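Local coordinates for protein response regulator aspartate phosphatase I (Bacillus subtilis subsp. subtilis, PDB 4I1A) that dephosphorylates the sporulation phosphotransferase Spo0F and activates gene expression, excision and transfer of the mobile element ICEBs1, at residues 164-169 with 187-192; 261-266 with 303-308; 268-273 with 311-316; 346-351 with 358-363. All blocks are in the same frame, centred on the assembly; numbering follows the deposited sequence.

Contact 1: residues 164-169 with 187-192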
loop_
_atom_site.group_PDB
_atom_site.type_symbol
_atom_site.label_atom_id
_atom_site.label_comp_id
_atom_site.label_asym_id
_atom_site.label_seq_id
_atom_site.Cartn_x
_atom_site.Cartn_y
_atom_site.Cartn_z
ATOM N N ASN A 164 -8.447 13.043 8.440
ATOM C CA ASN A 164 -8.797 14.408 8.818
ATOM C C ASN A 164 -7.619 15.346 8.571
ATOM O O ASN A 164 -7.758 16.379 7.911
ATOM C CB ASN A 164 -9.227 14.474 10.280
ATOM C CG ASN A 164 -9.786 15.845 10.668
ATOM O OD1 ASN A 164 -9.035 16.798 10.898
ATOM N ND2 ASN A 164 -11.112 15.943 10.752
ATOM N N TYR A 165 -6.453 14.977 9.085
ATOM C CA TYR A 165 -5.274 15.822 8.943
ATOM C C TYR A 165 -4.777 15.880 7.504
ATOM O O TYR A 165 -4.190 16.876 7.088
ATOM C CB TYR A 165 -4.165 15.398 9.914
ATOM C CG TYR A 165 -4.408 15.908 11.322
ATOM C CD1 TYR A 165 -4.023 17.193 11.696
ATOM C CD2 TYR A 165 -5.042 15.114 12.272
ATOM C CE1 TYR A 165 -4.251 17.667 12.986
ATOM C CE2 TYR A 165 -5.280 15.583 13.559
ATOM C CZ TYR A 165 -4.882 16.859 13.909
ATOM O OH TYR A 165 -5.112 17.317 15.188
ATOM N N ALA A 166 -5.033 14.820 6.745
ATOM C CA ALA A 166 -4.629 14.763 5.343
ATOM C C ALA A 166 -5.458 15.740 4.525
ATOM O O ALA A 166 -4.918 16.548 3.762
ATOM C CB ALA A 166 -4.786 13.354 4.800
ATOM N N ASN A 167 -6.774 15.670 4.694
ATOM C CA ASN A 167 -7.670 16.583 3.987
ATOM C C ASN A 167 -7.384 18.060 4.247
ATOM O O ASN A 167 -7.440 18.878 3.320
ATOM C CB ASN A 167 -9.139 16.249 4.275
ATOM C CG ASN A 167 -9.629 15.056 3.472
ATOM O OD1 ASN A 167 -9.367 14.952 2.270
ATOM N ND2 ASN A 167 -10.332 14.146 4.132
ATOM N N ARG A 168 -7.078 18.400 5.499
ATOM C CA ARG A 168 -6.784 19.791 5.859
ATOM C C ARG A 168 -5.545 20.281 5.122
ATOM O O ARG A 168 -5.510 21.409 4.643
ATOM C CB ARG A 168 -6.588 19.956 7.372
ATOM C CG ARG A 168 -7.854 19.821 8.208
ATOM C CD ARG A 168 -7.609 20.321 9.625
ATOM N NE ARG A 168 -7.048 21.674 9.630
ATOM C CZ ARG A 168 -7.757 22.790 9.795
ATOM N NH1 ARG A 168 -9.070 22.731 9.981
ATOM N NH2 ARG A 168 -7.151 23.974 9.780
ATOM N N ALA A 169 -4.529 19.425 5.037
ATOM C CA ALA A 169 -3.328 19.731 4.260
ATOM C C ALA A 169 -3.644 19.788 2.771
ATOM O O ALA A 169 -3.182 20.685 2.065
ATOM C CB ALA A 169 -2.244 18.699 4.522
ATOM N N GLN A 187 -3.191 13.289 -1.263
ATOM C CA GLN A 187 -4.175 12.403 -1.875
ATOM C C GLN A 187 -3.845 10.912 -1.685
ATOM O O GLN A 187 -4.753 10.107 -1.507
ATOM C CB GLN A 187 -4.342 12.727 -3.364
ATOM C CG GLN A 187 -4.880 14.117 -3.653
ATOM C CD GLN A 187 -4.875 14.439 -5.144
ATOM O OE1 GLN A 187 -4.036 13.934 -5.895
ATOM N NE2 GLN A 187 -5.818 15.266 -5.578
ATOM N N PHE A 188 -2.562 10.543 -1.719
ATOM C CA PHE A 188 -2.182 9.148 -1.464
ATOM C C PHE A 188 -2.569 8.759 -0.052
ATOM O O PHE A 188 -3.026 7.647 0.181
ATOM C CB PHE A 188 -0.670 8.887 -1.659
ATOM C CG PHE A 188 -0.233 8.761 -3.103
ATOM C CD1 PHE A 188 -1.108 9.030 -4.148
ATOM C CD2 PHE A 188 1.067 8.387 -3.412
ATOM C CE1 PHE A 188 -0.696 8.931 -5.489
ATOM C CE2 PHE A 188 1.491 8.283 -4.748
ATOM C CZ PHE A 188 0.606 8.554 -5.790
ATOM N N ILE A 189 -2.362 9.666 0.898
ATOM C CA ILE A 189 -2.715 9.376 2.287
ATOM C C ILE A 189 -4.226 9.167 2.400
ATOM O O ILE A 189 -4.679 8.199 3.017
ATOM C CB ILE A 189 -2.270 10.499 3.253
ATOM C CG1 ILE A 189 -0.777 10.784 3.101
ATOM C CG2 ILE A 189 -2.581 10.126 4.697
ATOM C CD1 ILE A 189 0.098 9.654 3.567
ATOM N N VAL A 190 -4.997 10.077 1.806
ATOM C CA VAL A 190 -6.449 9.973 1.832
ATOM C C VAL A 190 -6.869 8.617 1.287
ATOM O O VAL A 190 -7.583 7.860 1.951
ATOM C CB VAL A 190 -7.128 11.107 1.026
ATOM C CG1 VAL A 190 -8.616 10.823 0.863
ATOM C CG2 VAL A 190 -6.916 12.460 1.721
ATOM N N ALA A 191 -6.381 8.311 0.089
ATOM C CA ALA A 191 -6.688 7.055 -0.600
ATOM C C ALA A 191 -6.182 5.806 0.130
ATOM O O ALA A 191 -6.860 4.782 0.132
ATOM C CB ALA A 191 -6.139 7.091 -1.991
ATOM N N GLY A 192 -4.994 5.884 0.735
ATOM C CA GLY A 192 -4.481 4.804 1.572
ATOM C C GLY A 192 -5.403 4.540 2.759
ATOM O O GLY A 192 -5.679 3.392 3.109
#
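Two helices of the tetratricopeptide-repeat domain, 159-173 and 180-196, meet where Ala166, in the predicted second repeat, faces Ile189 and Val190, in the predicted third. The segments run antiparallel, with 151° between their directions and a closest axis approach of 8.9 Å. The two backbones come nearest at Ala166 and Val190, whose CA atoms are 6.2 Å apart. The Ala166 methyl CB meets one branch of each neighbour, lying 3.8 Å from Val190 CG2 and 3.9 Å from Ile189 CG2. Val190 has CG1 anti to its backbone N (chi1 170°), which turns CG2 to the side where it also meets Asn167. There the amide oxygen Asn167 OD1 stands 3.5 Å from Val190 CG2, the two side chains crossing at about a right angle. Beyond this face, Ile189 also touches Tyr151 of helix 139-155, while Gln187 and Ala191 pack on helix 200-215. No hydrogen bond joins the two segments; methyl packing holds them at the buried centre, and the one polar side chain taking part lies against a methyl at the margin.

Contact 2: residues 261-266 with 303-308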
loop_
_atom_site.group_PDB
_atom_site.type_symbol
_atom_site.label_atom_id
_atom_site.label_comp_id
_atom_site.label_asym_id
_atom_site.label_seq_id
_atom_site.Cartn_x
_atom_site.Cartn_y
_atom_site.Cartn_z
ATOM N N PHE A 261 9.368 -0.406 -6.280
ATOM C CA PHE A 261 7.965 -0.724 -6.582
ATOM C C PHE A 261 7.811 -1.651 -7.785
ATOM O O PHE A 261 6.706 -2.091 -8.103
ATOM C CB PHE A 261 7.150 0.550 -6.830
ATOM C CG PHE A 261 6.744 1.278 -5.574
ATOM C CD1 PHE A 261 6.361 0.578 -4.437
ATOM C CD2 PHE A 261 6.727 2.670 -5.540
ATOM C CE1 PHE A 261 5.980 1.254 -3.283
ATOM C CE2 PHE A 261 6.355 3.350 -4.398
ATOM C CZ PHE A 261 5.981 2.644 -3.262
ATOM N N LEU A 262 8.916 -1.931 -8.464
ATOM C CA LEU A 262 8.903 -2.820 -9.616
ATOM C C LEU A 262 8.408 -4.203 -9.209
ATOM O O LEU A 262 7.584 -4.804 -9.890
ATOM C CB LEU A 262 10.307 -2.914 -10.203
ATOM C CG LEU A 262 10.516 -3.804 -11.423
ATOM C CD1 LEU A 262 9.451 -3.520 -12.451
ATOM C CD2 LEU A 262 11.900 -3.545 -12.020
ATOM N N THR A 263 8.892 -4.696 -8.076
ATOM C CA THR A 263 8.559 -6.049 -7.647
ATOM C C THR A 263 7.069 -6.198 -7.318
ATOM O O THR A 263 6.416 -7.166 -7.724
ATOM C CB THR A 263 9.417 -6.476 -6.435
ATOM O OG1 THR A 263 10.812 -6.364 -6.774
ATOM C CG2 THR A 263 9.107 -7.907 -6.063
ATOM N N LYS A 264 6.543 -5.225 -6.584
ATOM C CA LYS A 264 5.158 -5.228 -6.136
ATOM C C LYS A 264 4.191 -5.117 -7.324
ATOM O O LYS A 264 3.141 -5.756 -7.358
ATOM C CB LYS A 264 4.961 -4.073 -5.151
ATOM C CG LYS A 264 3.526 -3.657 -4.928
ATOM C CD LYS A 264 3.397 -2.699 -3.756
ATOM C CE LYS A 264 1.927 -2.553 -3.343
ATOM N NZ LYS A 264 1.685 -1.478 -2.332
ATOM N N THR A 265 4.565 -4.296 -8.295
ATOM C CA THR A 265 3.815 -4.143 -9.532
ATOM C C THR A 265 3.789 -5.449 -10.348
ATOM O O THR A 265 2.757 -5.813 -10.908
ATOM C CB THR A 265 4.446 -3.012 -10.381
ATOM O OG1 THR A 265 4.487 -1.814 -9.604
ATOM C CG2 THR A 265 3.679 -2.759 -11.680
ATOM N N LEU A 266 4.922 -6.144 -10.432
ATOM C CA LEU A 266 4.962 -7.414 -11.163
ATOM C C LEU A 266 4.169 -8.466 -10.411
ATOM O O LEU A 266 3.519 -9.332 -11.004
ATOM C CB LEU A 266 6.404 -7.896 -11.386
ATOM C CG LEU A 266 7.156 -7.175 -12.506
ATOM C CD1 LEU A 266 8.664 -7.302 -12.307
ATOM C CD2 LEU A 266 6.721 -7.710 -13.887
ATOM N N ALA A 303 8.529 -14.667 -0.649
ATOM C CA ALA A 303 7.508 -15.484 0.001
ATOM C C ALA A 303 6.144 -15.310 -0.679
ATOM O O ALA A 303 5.385 -16.274 -0.857
ATOM C CB ALA A 303 7.422 -15.153 1.489
ATOM N N LYS A 304 5.834 -14.087 -1.082
ATOM C CA LYS A 304 4.558 -13.857 -1.736
ATOM C C LYS A 304 4.460 -14.532 -3.108
ATOM O O LYS A 304 3.426 -15.124 -3.431
ATOM C CB LYS A 304 4.233 -12.356 -1.795
ATOM C CG LYS A 304 3.858 -11.778 -0.424
ATOM C CD LYS A 304 3.819 -10.252 -0.423
ATOM C CE LYS A 304 3.233 -9.750 0.901
ATOM N NZ LYS A 304 3.443 -8.296 1.128
ATOM N N PHE A 305 5.521 -14.448 -3.915
ATOM C CA PHE A 305 5.555 -15.208 -5.177
ATOM C C PHE A 305 5.400 -16.715 -4.950
ATOM O O PHE A 305 4.723 -17.396 -5.720
ATOM C CB PHE A 305 6.803 -14.893 -6.007
ATOM C CG PHE A 305 6.689 -13.618 -6.792
ATOM C CD1 PHE A 305 5.836 -13.537 -7.889
ATOM C CD2 PHE A 305 7.399 -12.482 -6.414
ATOM C CE1 PHE A 305 5.709 -12.347 -8.611
ATOM C CE2 PHE A 305 7.278 -11.292 -7.134
ATOM C CZ PHE A 305 6.439 -11.229 -8.234
ATOM N N LYS A 306 5.962 -17.218 -3.851
ATOM C CA LYS A 306 5.787 -18.630 -3.490
ATOM C C LYS A 306 4.325 -19.029 -3.249
ATOM O O LYS A 306 3.945 -20.181 -3.487
ATOM C CB LYS A 306 6.666 -19.031 -2.297
ATOM C CG LYS A 306 8.170 -18.887 -2.546
ATOM C CD LYS A 306 8.578 -19.375 -3.949
ATOM C CE LYS A 306 9.870 -18.698 -4.458
ATOM N NZ LYS A 306 9.749 -17.198 -4.590
ATOM N N ILE A 307 3.510 -18.086 -2.784
ATOM C CA ILE A 307 2.079 -18.342 -2.619
ATOM C C ILE A 307 1.403 -18.486 -3.985
ATOM O O ILE A 307 0.641 -19.430 -4.216
ATOM C CB ILE A 307 1.360 -17.224 -1.817
ATOM C CG1 ILE A 307 1.866 -17.185 -0.368
ATOM C CG2 ILE A 307 -0.171 -17.432 -1.851
ATOM C CD1 ILE A 307 1.374 -15.942 0.406
ATOM N N LEU A 308 1.701 -17.560 -4.895
ATOM C CA LEU A 308 1.194 -17.653 -6.258
ATOM C C LEU A 308 1.658 -18.963 -6.913
ATOM O O LEU A 308 0.877 -19.656 -7.571
ATOM C CB LEU A 308 1.674 -16.455 -7.081
ATOM C CG LEU A 308 1.161 -15.070 -6.674
ATOM C CD1 LEU A 308 1.484 -14.080 -7.771
ATOM C CD2 LEU A 308 -0.361 -15.052 -6.329
#
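Phe305 reaches from helix 299-313 to Thr263 and Leu266 on helix 261-275, bridging backbones whose closest CA atoms, those of Leu266 and Phe305, are 9.8 Å apart. Its CG stands anti to its own carbonyl carbon (chi1 -80°), which sends the ring outward with CE2 and CZ leading. Thr263 answers with its methyl: CG2 is anti to the backbone N, while OG1 sits beside that N. The methyl comes to the edge of the phenyl ring, in its plane, with Thr263 CG2 4.0 Å from Phe305 CE2. One turn on, Phe305 CZ lies 4.2 Å from the backbone carbon Leu266 C, again near the ring plane, so the ring edge rests partly on main chain. Within 261-266, Phe261 O accepts from both Thr265 N and Thr265 OG1, at 3.1 and 2.7 Å, from opposite faces of its carbonyl plane. Phe305 also packs edge-to-face with Phe267. Thr263 and Leu266 further touch helix 279-295, which lies between the two helices in sequence, while Leu262 and Leu266 pack on helix 240-257.

Contact 3: residues 268-273 with 311-316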
loop_
_atom_site.group_PDB
_atom_site.type_symbol
_atom_site.label_atom_id
_atom_site.label_comp_id
_atom_site.label_asym_id
_atom_site.label_seq_id
_atom_site.Cartn_x
_atom_site.Cartn_y
_atom_site.Cartn_z
ATOM N N THR A 268 1.502 -7.948 -8.406
ATOM C CA THR A 268 0.087 -7.623 -8.592
ATOM C C THR A 268 -0.368 -7.972 -10.008
ATOM O O THR A 268 -1.455 -8.515 -10.211
ATOM C CB THR A 268 -0.177 -6.123 -8.294
ATOM O OG1 THR A 268 0.460 -5.776 -7.057
ATOM C CG2 THR A 268 -1.690 -5.815 -8.194
ATOM N N LEU A 269 0.484 -7.674 -10.983
ATOM C CA LEU A 269 0.212 -8.011 -12.373
ATOM C C LEU A 269 0.066 -9.525 -12.540
ATOM O O LEU A 269 -0.885 -9.999 -13.166
ATOM C CB LEU A 269 1.334 -7.472 -13.265
ATOM C CG LEU A 269 1.148 -7.456 -14.784
ATOM C CD1 LEU A 269 -0.220 -6.926 -15.181
ATOM C CD2 LEU A 269 2.237 -6.611 -15.420
ATOM N N THR A 270 0.997 -10.278 -11.960
ATOM C CA THR A 270 0.967 -11.732 -12.042
ATOM C C THR A 270 -0.339 -12.260 -11.476
ATOM O O THR A 270 -1.019 -13.099 -12.084
ATOM C CB THR A 270 2.118 -12.376 -11.227
ATOM O OG1 THR A 270 3.382 -11.885 -11.691
ATOM C CG2 THR A 270 2.082 -13.895 -11.349
ATOM N N TYR A 271 -0.680 -11.770 -10.292
ATOM C CA TYR A 271 -1.870 -12.242 -9.606
ATOM C C TYR A 271 -3.141 -11.919 -10.401
ATOM O O TYR A 271 -4.001 -12.785 -10.589
ATOM C CB TYR A 271 -1.934 -11.647 -8.200
ATOM C CG TYR A 271 -2.789 -12.439 -7.250
ATOM C CD1 TYR A 271 -3.400 -13.627 -7.653
ATOM C CD2 TYR A 271 -2.990 -12.003 -5.950
ATOM C CE1 TYR A 271 -4.190 -14.351 -6.776
ATOM C CE2 TYR A 271 -3.768 -12.713 -5.073
ATOM C CZ TYR A 271 -4.366 -13.884 -5.486
ATOM O OH TYR A 271 -5.142 -14.576 -4.595
ATOM N N VAL A 272 -3.242 -10.674 -10.869
ATOM C CA VAL A 272 -4.380 -10.237 -11.672
ATOM C C VAL A 272 -4.616 -11.143 -12.890
ATOM O O VAL A 272 -5.753 -11.524 -13.188
ATOM C CB VAL A 272 -4.221 -8.756 -12.101
ATOM C CG1 VAL A 272 -5.071 -8.430 -13.318
ATOM C CG2 VAL A 272 -4.563 -7.844 -10.944
ATOM N N GLU A 273 -3.541 -11.501 -13.576
ATOM C CA GLU A 273 -3.649 -12.332 -14.773
ATOM C C GLU A 273 -4.038 -13.768 -14.436
ATOM O O GLU A 273 -4.781 -14.415 -15.179
ATOM C CB GLU A 273 -2.339 -12.300 -15.566
ATOM C CG GLU A 273 -2.045 -10.952 -16.226
ATOM C CD GLU A 273 -3.071 -10.594 -17.290
ATOM O OE1 GLU A 273 -3.545 -11.514 -17.984
ATOM O OE2 GLU A 273 -3.414 -9.399 -17.440
ATOM N N LEU A 311 -0.250 -21.851 -5.564
ATOM C CA LEU A 311 -1.611 -21.684 -6.052
ATOM C C LEU A 311 -1.718 -22.005 -7.545
ATOM O O LEU A 311 -2.627 -22.713 -7.954
ATOM C CB LEU A 311 -2.033 -20.228 -5.809
ATOM C CG LEU A 311 -3.291 -19.814 -5.041
ATOM C CD1 LEU A 311 -3.694 -20.801 -3.971
ATOM C CD2 LEU A 311 -3.052 -18.440 -4.442
ATOM N N PHE A 312 -0.802 -21.485 -8.367
ATOM C CA PHE A 312 -1.017 -21.514 -9.823
ATOM C C PHE A 312 0.042 -22.209 -10.678
ATOM O O PHE A 312 -0.278 -22.727 -11.753
ATOM C CB PHE A 312 -1.199 -20.081 -10.373
ATOM C CG PHE A 312 -2.327 -19.306 -9.726
ATOM C CD1 PHE A 312 -3.649 -19.702 -9.887
ATOM C CD2 PHE A 312 -2.068 -18.177 -8.971
ATOM C CE1 PHE A 312 -4.684 -18.994 -9.288
ATOM C CE2 PHE A 312 -3.099 -17.472 -8.372
ATOM C CZ PHE A 312 -4.413 -17.880 -8.540
ATOM N N PHE A 313 1.299 -22.185 -10.235
ATOM C CA PHE A 313 2.417 -22.465 -11.142
ATOM C C PHE A 313 3.264 -23.701 -10.800
ATOM O O PHE A 313 4.377 -23.869 -11.297
ATOM C CB PHE A 313 3.289 -21.211 -11.265
ATOM C CG PHE A 313 2.529 -20.005 -11.753
ATOM C CD1 PHE A 313 1.791 -20.063 -12.931
ATOM C CD2 PHE A 313 2.524 -18.831 -11.021
ATOM C CE1 PHE A 313 1.085 -18.957 -13.381
ATOM C CE2 PHE A 313 1.810 -17.711 -11.463
ATOM C CZ PHE A 313 1.096 -17.773 -12.638
ATOM N N SER A 314 2.724 -24.555 -9.945
ATOM C CA SER A 314 3.314 -25.848 -9.654
ATOM C C SER A 314 2.214 -26.825 -10.003
ATOM O O SER A 314 1.304 -26.486 -10.769
ATOM C CB SER A 314 3.706 -25.952 -8.178
ATOM O OG SER A 314 2.761 -25.296 -7.338
ATOM N N ASP A 315 2.261 -28.029 -9.467
ATOM C CA ASP A 315 1.169 -28.944 -9.767
ATOM C C ASP A 315 0.247 -29.074 -8.568
ATOM O O ASP A 315 -0.355 -30.116 -8.335
ATOM C CB ASP A 315 1.683 -30.304 -10.229
ATOM C CG ASP A 315 0.651 -31.061 -11.046
ATOM O OD1 ASP A 315 -0.279 -30.405 -11.566
ATOM O OD2 ASP A 315 0.768 -32.302 -11.171
ATOM N N GLY A 316 0.135 -27.990 -7.815
ATOM C CA GLY A 316 -0.617 -28.008 -6.581
ATOM C C GLY A 316 0.289 -28.315 -5.407
ATOM O O GLY A 316 -0.025 -29.158 -4.572
#
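Leu311, the first residue of 311-316 to meet helix 261-275, lies in a wider, pi-type turn and brings its CD2 methyl to 4.4 Å from the phenolic oxygen Tyr271 OH, a loose touch. Phe312 comes closer: its CE2 lies 3.7 Å from Tyr271 CE1, and the two side chains cross at about a right angle. Tyr271 CE1 sits in the plane of the Phe312 ring, at its edge, while Leu311 CB covers one face of that ring near the rim. The phenol gets there because Tyr271 CG is anti to the backbone N (chi1 -158°), bringing the ring round although its CB points away from 311-316. Phe313 follows with CE2 3.8 Å from Thr270 CG2, the methyl meeting the ring edge, and Phe312 CB sits over the centre of one Phe313 face. Thr270 OG1 hydrogen-bonds to Leu266 O in its own helix, and the methyl is the branch turned to Phe313. This is apolar, aromatic-rich packing between helices of an all-helical tetratricopeptide-repeat array.

Contact 4: residues 346-351 with 358-363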
loop_
_atom_site.group_PDB
_atom_site.type_symbol
_atom_site.label_atom_id
_atom_site.label_comp_id
_atom_site.label_asym_id
_atom_site.label_seq_id
_atom_site.Cartn_x
_atom_site.Cartn_y
_atom_site.Cartn_z
ATOM N N ASP A 346 -10.583 -18.317 -0.130
ATOM C CA ASP A 346 -11.668 -18.139 -1.110
ATOM C C ASP A 346 -11.467 -19.058 -2.312
ATOM O O ASP A 346 -12.388 -19.741 -2.769
ATOM C CB ASP A 346 -11.792 -16.684 -1.590
ATOM C CG ASP A 346 -12.314 -15.747 -0.511
ATOM O OD1 ASP A 346 -12.762 -16.237 0.554
ATOM O OD2 ASP A 346 -12.267 -14.517 -0.724
ATOM N N TYR A 347 -10.238 -19.070 -2.799
ATOM C CA TYR A 347 -9.844 -19.877 -3.938
ATOM C C TYR A 347 -10.125 -21.372 -3.738
ATOM O O TYR A 347 -10.653 -22.032 -4.632
ATOM C CB TYR A 347 -8.360 -19.622 -4.257
ATOM C CG TYR A 347 -7.800 -20.541 -5.313
ATOM C CD1 TYR A 347 -7.287 -21.792 -4.977
ATOM C CD2 TYR A 347 -7.803 -20.171 -6.650
ATOM C CE1 TYR A 347 -6.783 -22.639 -5.943
ATOM C CE2 TYR A 347 -7.312 -21.023 -7.624
ATOM C CZ TYR A 347 -6.797 -22.251 -7.266
ATOM O OH TYR A 347 -6.285 -23.100 -8.240
ATOM N N PHE A 348 -9.769 -21.902 -2.575
ATOM C CA PHE A 348 -10.034 -23.308 -2.279
ATOM C C PHE A 348 -11.530 -23.574 -2.078
ATOM O O PHE A 348 -12.026 -24.663 -2.392
ATOM C CB PHE A 348 -9.218 -23.785 -1.068
ATOM C CG PHE A 348 -7.749 -23.943 -1.358
ATOM C CD1 PHE A 348 -7.325 -24.554 -2.526
ATOM C CD2 PHE A 348 -6.793 -23.436 -0.486
ATOM C CE1 PHE A 348 -5.963 -24.682 -2.816
ATOM C CE2 PHE A 348 -5.443 -23.559 -0.765
ATOM C CZ PHE A 348 -5.028 -24.181 -1.933
ATOM N N HIS A 349 -12.247 -22.580 -1.569
ATOM C CA HIS A 349 -13.696 -22.686 -1.487
ATOM C C HIS A 349 -14.303 -22.821 -2.888
ATOM O O HIS A 349 -15.150 -23.680 -3.123
ATOM C CB HIS A 349 -14.284 -21.482 -0.759
ATOM C CG HIS A 349 -15.772 -21.419 -0.814
ATOM N ND1 HIS A 349 -16.584 -21.965 0.164
ATOM C CD2 HIS A 349 -16.612 -20.879 -1.732
ATOM C CE1 HIS A 349 -17.849 -21.764 -0.153
ATOM N NE2 HIS A 349 -17.892 -21.106 -1.301
ATOM N N GLU A 350 -13.839 -22.000 -3.828
ATOM C CA GLU A 350 -14.354 -22.051 -5.193
ATOM C C GLU A 350 -14.060 -23.387 -5.854
ATOM O O GLU A 350 -14.835 -23.844 -6.682
ATOM C CB GLU A 350 -13.809 -20.893 -6.039
ATOM C CG GLU A 350 -14.395 -19.532 -5.673
ATOM C CD GLU A 350 -15.916 -19.477 -5.829
ATOM O OE1 GLU A 350 -16.447 -20.057 -6.808
ATOM O OE2 GLU A 350 -16.576 -18.845 -4.974
ATOM N N GLN A 351 -12.954 -24.017 -5.463
ATOM C CA GLN A 351 -12.582 -25.334 -5.977
ATOM C C GLN A 351 -13.344 -26.484 -5.315
ATOM O O GLN A 351 -13.332 -27.602 -5.816
ATOM C CB GLN A 351 -11.085 -25.580 -5.788
ATOM C CG GLN A 351 -10.181 -24.797 -6.720
ATOM C CD GLN A 351 -8.783 -25.386 -6.778
ATOM O OE1 GLN A 351 -8.333 -26.040 -5.835
ATOM N NE2 GLN A 351 -8.096 -25.175 -7.894
ATOM N N ASN A 358 -11.038 -24.136 4.986
ATOM C CA ASN A 358 -11.212 -23.883 6.417
ATOM C C ASN A 358 -9.908 -23.579 7.147
ATOM O O ASN A 358 -9.868 -22.691 8.004
ATOM C CB ASN A 358 -11.922 -25.050 7.096
ATOM C CG ASN A 358 -13.428 -24.941 7.007
ATOM O OD1 ASN A 358 -13.975 -24.205 6.167
ATOM N ND2 ASN A 358 -14.112 -25.680 7.868
ATOM N N GLU A 359 -8.854 -24.321 6.799
ATOM C CA GLU A 359 -7.530 -24.129 7.388
ATOM C C GLU A 359 -7.056 -22.708 7.202
ATOM O O GLU A 359 -6.475 -22.117 8.101
ATOM C CB GLU A 359 -6.516 -25.100 6.776
ATOM C CG GLU A 359 -5.056 -24.733 7.042
ATOM C CD GLU A 359 -4.100 -25.890 6.786
ATOM O OE1 GLU A 359 -4.350 -26.999 7.308
ATOM O OE2 GLU A 359 -3.104 -25.692 6.057
ATOM N N TYR A 360 -7.352 -22.141 6.044
ATOM C CA TYR A 360 -6.899 -20.797 5.737
ATOM C C TYR A 360 -7.820 -19.692 6.271
ATOM O O TYR A 360 -7.351 -18.589 6.575
ATOM C CB TYR A 360 -6.598 -20.663 4.231
ATOM C CG TYR A 360 -5.241 -21.252 3.904
ATOM C CD1 TYR A 360 -4.075 -20.520 4.142
ATOM C CD2 TYR A 360 -5.119 -22.548 3.410
ATOM C CE1 TYR A 360 -2.837 -21.049 3.884
ATOM C CE2 TYR A 360 -3.872 -23.095 3.133
ATOM C CZ TYR A 360 -2.736 -22.337 3.380
ATOM O OH TYR A 360 -1.495 -22.854 3.129
ATOM N N TYR A 361 -9.113 -19.981 6.416
ATOM C CA TYR A 361 -10.002 -19.040 7.114
ATOM C C TYR A 361 -9.572 -18.969 8.575
ATOM O O TYR A 361 -9.520 -17.876 9.150
ATOM C CB TYR A 361 -11.493 -19.420 6.995
ATOM C CG TYR A 361 -12.082 -19.153 5.614
ATOM C CD1 TYR A 361 -11.969 -17.895 5.018
ATOM C CD2 TYR A 361 -12.747 -20.161 4.905
ATOM C CE1 TYR A 361 -12.504 -17.643 3.745
ATOM C CE2 TYR A 361 -13.277 -19.922 3.635
ATOM C CZ TYR A 361 -13.144 -18.658 3.060
ATOM O OH TYR A 361 -13.645 -18.400 1.807
ATOM N N ARG A 362 -9.224 -20.126 9.149
ATOM C CA ARG A 362 -8.749 -20.194 10.536
ATOM C C ARG A 362 -7.494 -19.378 10.704
ATOM O O ARG A 362 -7.323 -18.687 11.701
ATOM C CB ARG A 362 -8.470 -21.635 10.969
ATOM C CG ARG A 362 -9.734 -22.500 11.088
ATOM C CD ARG A 362 -9.459 -23.854 11.732
ATOM N NE ARG A 362 -10.378 -24.068 12.839
ATOM C CZ ARG A 362 -10.020 -24.479 14.045
ATOM N NH1 ARG A 362 -8.754 -24.756 14.299
ATOM N NH2 ARG A 362 -10.935 -24.624 14.991
ATOM N N MET A 363 -6.625 -19.434 9.704
ATOM C CA MET A 363 -5.362 -18.719 9.784
ATOM C C MET A 363 -5.571 -17.218 9.740
ATOM O O MET A 363 -4.900 -16.467 10.456
ATOM C CB MET A 363 -4.409 -19.143 8.668
ATOM C CG MET A 363 -2.993 -18.651 8.903
ATOM S SD MET A 363 -1.856 -19.459 7.799
ATOM C CE MET A 363 -2.286 -18.551 6.366
#
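Tyr361 and Asp346 meet at the partly exposed side of this contact, near the exposed His349, through its one cross-segment hydrogen bond, from Tyr361 OH to Asp346 OD1 at 2.7 Å. The carboxylate accepts with its anti lone pair, its plane turned 52° from that of the phenol ring. Asp346 CG is anti to its carbonyl carbon (chi1 -70°), bringing OD1 to the ring edge even though CB points away from 358-363. His349 CB passes 4.1 Å from Tyr361 OH, adding light cover. A phenylalanine in place of Tyr361 has no hydroxyl, and the Asp346 carboxylate would probably be left without its donor across the contact and freer to turn. The buried side, by contrast, is apolar: Phe348 CE2 lies 4.2 Å from Tyr360 CE2, and both rings also pack on Ile321 of helix 318-330. The axes of the two segments approach to 9.4 Å and run antiparallel, at 157°. Such an antiparallel helix pair is the building unit of the tetratricopeptide repeat, and both segments lie in the predicted sixth repeat.

Contact 1 precedes the others along the chain, the segments of contacts 2 and 3 alternate, and contact 4 comes last. Contact 1 lies on the opposite side of the chain's centre from the other three, its centre about 27 Å from that of contact 2 and about 35 Å from that of contact 4. Contacts 2 and 3 share helices 261-275 and 299-313, with centres about 10 Å apart, and touch directly: Leu308 CD2 meets Tyr271 CD1 at 3.6 Å. Contact 3 in turn touches contact 4, where Phe312 CE1 lies 3.7 Å from Tyr347 CE2, carrying the packing on to helix 334-351. Contacts 2 and 4 do not touch, their nearest atoms about 7 Å apart.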